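Local coordinates for protein bifunctional endo-1,4-beta-xylanase A (Neocallimastix patriciarum, PDB 2VG9) that probably catalyses the hydrolysis of internal beta-1,4-xylosidic bonds in xylan, as a glycoside hydrolase family 11 endo-xylanase with a beta jelly roll fold, at residues E116-W121 / Q164-S169; S91-Y96 / V194-E199. All blocks are in the same frame, centred on the assembly; numbering follows the deposited sequence.

Contact 1 of 2, residues E116-W121 / Q164-S169; sequences EDWVDW and QQKRTS. With CD (cadmium ion), chain B.
In the beta jelly roll of this GH11 xylanase, Glu116 and Asp117 form a classic beta bulge opposite Leu93, and Lys166 and Arg167 of a crossing loop pack against it. The backbone joins first. Arg167 N donates to Glu116 O at 3.0 Å. The two side chains of this pair then run alongside each other in the same direction. Arg167 grips one carboxylate oxygen side-on with two nitrogens: NE lies 2.8 Å from Glu116 OE1 and NH2 lies 3.0 Å from Glu116 OE1. Both bonds lie close to the guanidinium plane and use the syn side of the oxygen, yet the two flat groups are turned 67° apart. Glu116 OE1 also bonds Tyr77 OH, and OE2 bonds Tyr137 OH, so this buried carboxylate is held at both oxygens. Arg167 NH2 has a second acceptor in His171 O.

Lys166 reaches along the strand with an extended chain. Its methylene groups pass Asp117 OD1, which sits 3.2 Å from Lys166 CD. CE and NZ then lie over one face of the Trp118 indole. NZ stands 3.5 Å from the centroid of the six-membered ring, only 1° off its normal, a cation-pi contact, while CE makes a CH-pi contact with the five-membered ring. The same NZ bonds Trp118 O at 2.9 Å, so ring and carbonyl of one residue hold the ammonium. Trp118 CG sits between its own N and carbonyl carbon (chi1 53°), which swings the indole under the lysine.

Beyond the strand, Asp120 binds a cadmium ion through OD1 at 2.3 Å and OD2 at 2.5 Å. The contact as a whole is a classic bulge, at the corner where the chain turns, clasped by the connection that leads from one sheet of the jelly roll to the other.

Contact 2 of 2, residues S91-Y96 / V194-E199; sequences SRLCVY and VALNAE
Asn197 ND2 is held by two acceptors, Cys94 SG across the strands and Glu199 OE2 on its own strand. The bond from Asn197 ND2 to Cys94 SG is long, at 3.4 Å, but almost straight (170°). That from Asn197 ND2 to Glu199 OE2 is short, at 2.6 Å, and reaches the oxygen from above the carboxylate plane. Both acceptors lie near the amide plane. Asn197 OD1 accepts from Arg56 NE, so both ends of the amide are fixed.

The other carboxylate oxygen, Glu199 OE1, lies over the face of the Arg92 guanidinium, 3.4 Å from Arg92 CZ. This salt bridge is one of charge alone, since no N-H points at the oxygen. The two side chains run in the same direction, and Arg92 CG touches Glu199 CG at 3.4 Å. In Arg92 the chain bends at chi3 (75°), which lays the face of the guanidinium against Glu199 OE1.

The strands are antiparallel neighbours in the curled sheet of the GH11 jelly roll. Three hydrogen-bonded pairs, Arg92 with Glu199, Cys94 with Asn197 and Tyr96 with Ala195, alternate with two non-hydrogen-bonded ones. The side chains of the former lie on the face that also carries Glu111. In this family two glutamates facing each other across the cleft do catalysis, and Glu199 and Glu111 are consistent with that pair.

Tyr96 CB packs on Asn197 CB at 3.6 Å, with ring and amide planes 40° apart. The phenol OH bonds Glu111 OE1 and Trp98 NE1.

Leu93, Val95, Leu196 and Ala198 fill the other face. Leu93 CD1 meets Leu196 CD2 at 4.2 Å, and Val95 CG1 meets Val194 CG1 at 3.7 Å. Strands 73-86 and 203-216 of the second sheet cover this apolar layer.

From the N terminus, residues 91-96 come first, on strand 89-100. The chain next forms strand 110-115, turns a corner at Glu116 and runs through 116-121. It returns at 164-169, where contact 1 closes its loop, and reaches 194-199 last, where contact 2 closes the larger one. Contact 1 is therefore nested inside contact 2. The two meet directly, because strands 117-119 and 89-100 are neighbours: probable hydrogen bonds join Asp117 O to Leu93 N (2.7 Å) and Val119 N to Ser91 O (2.9 Å). Contact 2 is buried near the chain centre. Contact 1 lies at the surface, its loop leading on to strand 169-173 of the other sheet.

Contact 1 of 2, residues E116-W121 / Q164-S169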
loop_
_atom_site.group_PDB
_atom_site.type_symbol
_atom_site.label_atom_id
_atom_site.label_comp_id
_atom_site.label_asym_id
_atom_site.label_seq_id
_atom_site.Cartn_x
_atom_site.Cartn_y
_atom_site.Cartn_z
ATOM N N GLU A 116 5.169 -6.482 -2.892
ATOM C CA GLU A 116 5.174 -7.711 -3.684
ATOM C C GLU A 116 5.983 -7.609 -4.971
ATOM O O GLU A 116 6.564 -8.596 -5.433
ATOM C CB GLU A 116 3.724 -8.092 -4.016
ATOM C CG GLU A 116 2.927 -8.407 -2.779
ATOM C CD GLU A 116 3.328 -9.781 -2.193
ATOM O OE1 GLU A 116 2.879 -10.825 -2.739
ATOM O OE2 GLU A 116 4.100 -9.807 -1.207
ATOM N N ASP A 117 6.017 -6.417 -5.543
ATOM C CA ASP A 117 6.705 -6.169 -6.800
ATOM C C ASP A 117 6.987 -4.665 -6.844
ATOM O O ASP A 117 6.307 -3.856 -6.154
ATOM C CB ASP A 117 5.835 -6.613 -7.997
ATOM C CG ASP A 117 6.648 -6.860 -9.290
ATOM O OD1 ASP A 117 7.858 -6.623 -9.339
ATOM O OD2 ASP A 117 6.051 -7.287 -10.289
ATOM N N TRP A 118 8.064 -4.313 -7.560
ATOM C CA TRP A 118 8.513 -2.936 -7.694
ATOM C C TRP A 118 9.385 -2.844 -8.945
ATOM O O TRP A 118 9.921 -3.857 -9.430
ATOM C CB TRP A 118 9.332 -2.449 -6.484
ATOM C CG TRP A 118 10.503 -3.357 -6.128
ATOM C CD1 TRP A 118 10.481 -4.422 -5.262
ATOM C CD2 TRP A 118 11.843 -3.297 -6.666
ATOM N NE1 TRP A 118 11.727 -5.019 -5.212
ATOM C CE2 TRP A 118 12.582 -4.336 -6.059
ATOM C CE3 TRP A 118 12.487 -2.450 -7.592
ATOM C CZ2 TRP A 118 13.953 -4.576 -6.365
ATOM C CZ3 TRP A 118 13.865 -2.692 -7.906
ATOM C CH2 TRP A 118 14.563 -3.761 -7.290
ATOM N N VAL A 119 9.556 -1.629 -9.438
ATOM C CA VAL A 119 10.405 -1.426 -10.601
ATOM C C VAL A 119 11.398 -0.301 -10.326
ATOM O O VAL A 119 11.012 0.753 -9.790
ATOM C CB VAL A 119 9.597 -1.168 -11.885
ATOM C CG1 VAL A 119 10.551 -0.909 -13.100
ATOM C CG2 VAL A 119 8.630 -2.366 -12.162
ATOM N N ASP A 120 12.681 -0.595 -10.629
ATOM C CA ASP A 120 13.833 0.345 -10.594
ATOM C C ASP A 120 14.345 0.698 -9.202
ATOM O O ASP A 120 15.545 0.874 -8.999
ATOM C CB ASP A 120 13.555 1.648 -11.362
ATOM C CG ASP A 120 13.469 1.448 -12.854
ATOM O OD1 ASP A 120 14.060 0.506 -13.395
ATOM O OD2 ASP A 120 12.782 2.242 -13.505
ATOM N N TRP A 121 13.437 0.822 -8.245
ATOM C CA TRP A 121 13.826 1.238 -6.891
ATOM C C TRP A 121 12.763 0.852 -5.891
ATOM O O TRP A 121 11.563 0.941 -6.172
ATOM C CB TRP A 121 14.033 2.763 -6.830
ATOM C CG TRP A 121 14.508 3.292 -5.495
ATOM C CD1 TRP A 121 15.817 3.416 -5.069
ATOM C CD2 TRP A 121 13.695 3.800 -4.433
ATOM N NE1 TRP A 121 15.849 3.962 -3.808
ATOM C CE2 TRP A 121 14.563 4.201 -3.392
ATOM C CE3 TRP A 121 12.308 3.953 -4.256
ATOM C CZ2 TRP A 121 14.091 4.742 -2.197
ATOM C CZ3 TRP A 121 11.843 4.485 -3.063
ATOM C CH2 TRP A 121 12.732 4.868 -2.049
ATOM N N GLN A 164 11.399 -10.775 -1.518
ATOM C CA GLN A 164 12.678 -10.954 -2.204
ATOM C C GLN A 164 12.508 -11.440 -3.655
ATOM O O GLN A 164 13.266 -11.026 -4.540
ATOM C CB GLN A 164 13.643 -11.823 -1.375
ATOM C CG GLN A 164 13.963 -11.162 -0.003
ATOM C CD GLN A 164 14.537 -9.759 -0.173
ATOM O OE1 GLN A 164 13.866 -8.742 0.057
ATOM N NE2 GLN A 164 15.754 -9.698 -0.624
ATOM N N GLN A 165 11.490 -12.273 -3.883
ATOM C CA GLN A 165 11.169 -12.805 -5.222
ATOM C C GLN A 165 9.901 -12.074 -5.691
ATOM O O GLN A 165 8.809 -12.389 -5.204
ATOM C CB GLN A 165 10.922 -14.314 -5.122
ATOM C CG GLN A 165 10.985 -15.102 -6.452
ATOM C CD GLN A 165 10.372 -16.554 -6.384
ATOM O OE1 GLN A 165 10.226 -17.155 -5.297
ATOM N NE2 GLN A 165 10.016 -17.108 -7.576
ATOM N N LYS A 166 10.037 -11.124 -6.622
ATOM C CA LYS A 166 8.907 -10.336 -7.100
ATOM C C LYS A 166 7.794 -11.196 -7.698
ATOM O O LYS A 166 8.050 -12.157 -8.438
ATOM C CB LYS A 166 9.373 -9.362 -8.167
ATOM C CG LYS A 166 10.201 -8.212 -7.655
ATOM C CD LYS A 166 10.888 -7.539 -8.852
ATOM C CE LYS A 166 11.819 -6.402 -8.395
ATOM N NZ LYS A 166 12.264 -5.589 -9.574
ATOM N N ARG A 167 6.547 -10.823 -7.436
ATOM C CA ARG A 167 5.455 -11.504 -8.081
ATOM C C ARG A 167 4.259 -10.564 -8.241
ATOM O O ARG A 167 4.255 -9.472 -7.669
ATOM C CB ARG A 167 5.088 -12.743 -7.270
ATOM C CG ARG A 167 4.512 -12.417 -5.916
ATOM C CD ARG A 167 4.012 -13.664 -5.202
ATOM N NE ARG A 167 3.427 -13.287 -3.905
ATOM C CZ ARG A 167 2.747 -14.118 -3.117
ATOM N NH1 ARG A 167 2.602 -15.404 -3.467
ATOM N NH2 ARG A 167 2.251 -13.671 -1.961
ATOM N N THR A 168 3.257 -10.977 -9.013
ATOM C CA THR A 168 2.061 -10.132 -9.217
ATOM C C THR A 168 0.778 -10.899 -8.974
ATOM O O THR A 168 -0.302 -10.442 -9.364
ATOM C CB THR A 168 2.006 -9.501 -10.621
ATOM O OG1 THR A 168 1.893 -10.530 -11.594
ATOM C CG2 THR A 168 3.246 -8.647 -10.938
ATOM N N SER A 169 0.879 -12.049 -8.298
ATOM C CA SER A 169 -0.321 -12.733 -7.779
ATOM C C SER A 169 0.011 -13.651 -6.618
ATOM O O SER A 169 1.145 -14.152 -6.512
ATOM C CB SER A 169 -1.048 -13.530 -8.888
ATOM O OG SER A 169 -0.245 -14.596 -9.322
HETATM CD CD CD B . 13.352 0.908 -15.524
HETATM O O HOH W 1 11.123 1.291 -16.463
#

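Contact 2 of 2, residues S91-Y96 / V194-E199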
loop_
_atom_site.group_PDB
_atom_site.type_symbol
_atom_site.label_atom_id
_atom_site.label_comp_id
_atom_site.label_asym_id
_atom_site.label_seq_id
_atom_site.Cartn_x
_atom_site.Cartn_y
_atom_site.Cartn_z
ATOM N N SER A 91 8.263 2.421 -9.207
ATOM C CA SER A 91 6.900 2.139 -8.830
ATOM C C SER A 91 6.898 0.869 -7.993
ATOM O O SER A 91 7.908 0.150 -7.913
ATOM C CB SER A 91 5.972 2.042 -10.059
ATOM O OG SER A 91 6.395 1.045 -10.951
ATOM N N ARG A 92 5.768 0.608 -7.347
ATOM C CA ARG A 92 5.625 -0.583 -6.552
ATOM C C ARG A 92 4.180 -1.046 -6.550
ATOM O O ARG A 92 3.239 -0.242 -6.709
ATOM C CB ARG A 92 6.063 -0.301 -5.121
ATOM C CG ARG A 92 5.097 0.596 -4.342
ATOM C CD ARG A 92 5.676 0.922 -2.968
ATOM N NE ARG A 92 6.739 1.900 -3.136
ATOM C CZ ARG A 92 7.253 2.661 -2.172
ATOM N NH1 ARG A 92 6.828 2.572 -0.912
ATOM N NH2 ARG A 92 8.216 3.509 -2.478
ATOM N N LEU A 93 4.020 -2.350 -6.361
ATOM C CA LEU A 93 2.721 -2.964 -6.086
ATOM C C LEU A 93 2.824 -3.598 -4.688
ATOM O O LEU A 93 3.683 -4.477 -4.439
ATOM C CB LEU A 93 2.428 -4.040 -7.132
ATOM C CG LEU A 93 1.115 -4.825 -7.090
ATOM C CD1 LEU A 93 -0.052 -3.903 -7.326
ATOM C CD2 LEU A 93 1.176 -5.973 -8.151
ATOM N N CYS A 94 1.954 -3.151 -3.783
ATOM C CA CYS A 94 2.084 -3.523 -2.384
ATOM C C CYS A 94 0.763 -3.575 -1.630
ATOM O O CYS A 94 -0.202 -2.916 -2.001
ATOM C CB CYS A 94 3.058 -2.556 -1.668
ATOM S SG CYS A 94 2.502 -0.832 -1.628
ATOM N N VAL A 95 0.728 -4.346 -0.551
ATOM C CA VAL A 95 -0.341 -4.198 0.444
ATOM C C VAL A 95 0.010 -2.929 1.203
ATOM O O VAL A 95 1.210 -2.636 1.430
ATOM C CB VAL A 95 -0.390 -5.356 1.464
ATOM C CG1 VAL A 95 -1.585 -5.245 2.420
ATOM C CG2 VAL A 95 -0.366 -6.724 0.789
ATOM N N TYR A 96 -1.020 -2.173 1.595
ATOM C CA TYR A 96 -0.822 -0.851 2.167
ATOM C C TYR A 96 -1.865 -0.498 3.240
ATOM O O TYR A 96 -2.996 -0.937 3.154
ATOM C CB TYR A 96 -0.907 0.172 1.039
ATOM C CG TYR A 96 -0.851 1.611 1.488
ATOM C CD1 TYR A 96 0.376 2.288 1.593
ATOM C CD2 TYR A 96 -2.012 2.307 1.779
ATOM C CE1 TYR A 96 0.429 3.616 1.986
ATOM C CE2 TYR A 96 -1.975 3.649 2.199
ATOM C CZ TYR A 96 -0.761 4.294 2.304
ATOM O OH TYR A 96 -0.730 5.631 2.705
ATOM N N VAL A 194 -6.570 -2.238 5.099
ATOM C CA VAL A 194 -5.669 -3.159 4.427
ATOM C C VAL A 194 -6.036 -3.030 2.960
ATOM O O VAL A 194 -7.170 -3.344 2.537
ATOM C CB VAL A 194 -5.810 -4.639 4.905
ATOM C CG1 VAL A 194 -4.902 -5.578 4.085
ATOM C CG2 VAL A 194 -5.473 -4.787 6.420
ATOM N N ALA A 195 -5.074 -2.541 2.183
ATOM C CA ALA A 195 -5.341 -2.208 0.807
ATOM C C ALA A 195 -4.284 -2.785 -0.086
ATOM O O ALA A 195 -3.180 -3.052 0.367
ATOM C CB ALA A 195 -5.409 -0.653 0.630
ATOM N N LEU A 196 -4.629 -2.983 -1.357
ATOM C CA LEU A 196 -3.634 -3.212 -2.398
ATOM C C LEU A 196 -3.402 -1.917 -3.193
ATOM O O LEU A 196 -4.345 -1.281 -3.642
ATOM C CB LEU A 196 -4.041 -4.355 -3.306
ATOM C CG LEU A 196 -2.893 -4.768 -4.217
ATOM C CD1 LEU A 196 -1.869 -5.605 -3.406
ATOM C CD2 LEU A 196 -3.488 -5.509 -5.448
ATOM N N ASN A 197 -2.134 -1.561 -3.371
ATOM C CA ASN A 197 -1.733 -0.218 -3.778
ATOM C C ASN A 197 -0.721 -0.267 -4.930
ATOM O O ASN A 197 0.242 -1.000 -4.859
ATOM C CB ASN A 197 -1.112 0.471 -2.533
ATOM C CG ASN A 197 -0.469 1.833 -2.841
ATOM O OD1 ASN A 197 -1.123 2.743 -3.291
ATOM N ND2 ASN A 197 0.818 1.972 -2.529
ATOM N N ALA A 198 -0.982 0.482 -5.990
ATOM C CA ALA A 198 -0.051 0.697 -7.091
ATOM C C ALA A 198 0.397 2.135 -6.973
ATOM O O ALA A 198 -0.445 3.042 -7.021
ATOM C CB ALA A 198 -0.755 0.458 -8.461
ATOM N N GLU A 199 1.691 2.377 -6.761
ATOM C CA GLU A 199 2.177 3.767 -6.790
ATOM C C GLU A 199 3.397 3.943 -7.695
ATOM O O GLU A 199 4.155 2.980 -7.921
ATOM C CB GLU A 199 2.414 4.344 -5.382
ATOM C CG GLU A 199 3.364 3.533 -4.489
ATOM C CD GLU A 199 3.381 4.023 -3.027
ATOM O OE1 GLU A 199 4.444 4.467 -2.547
ATOM O OE2 GLU A 199 2.332 4.018 -2.364
#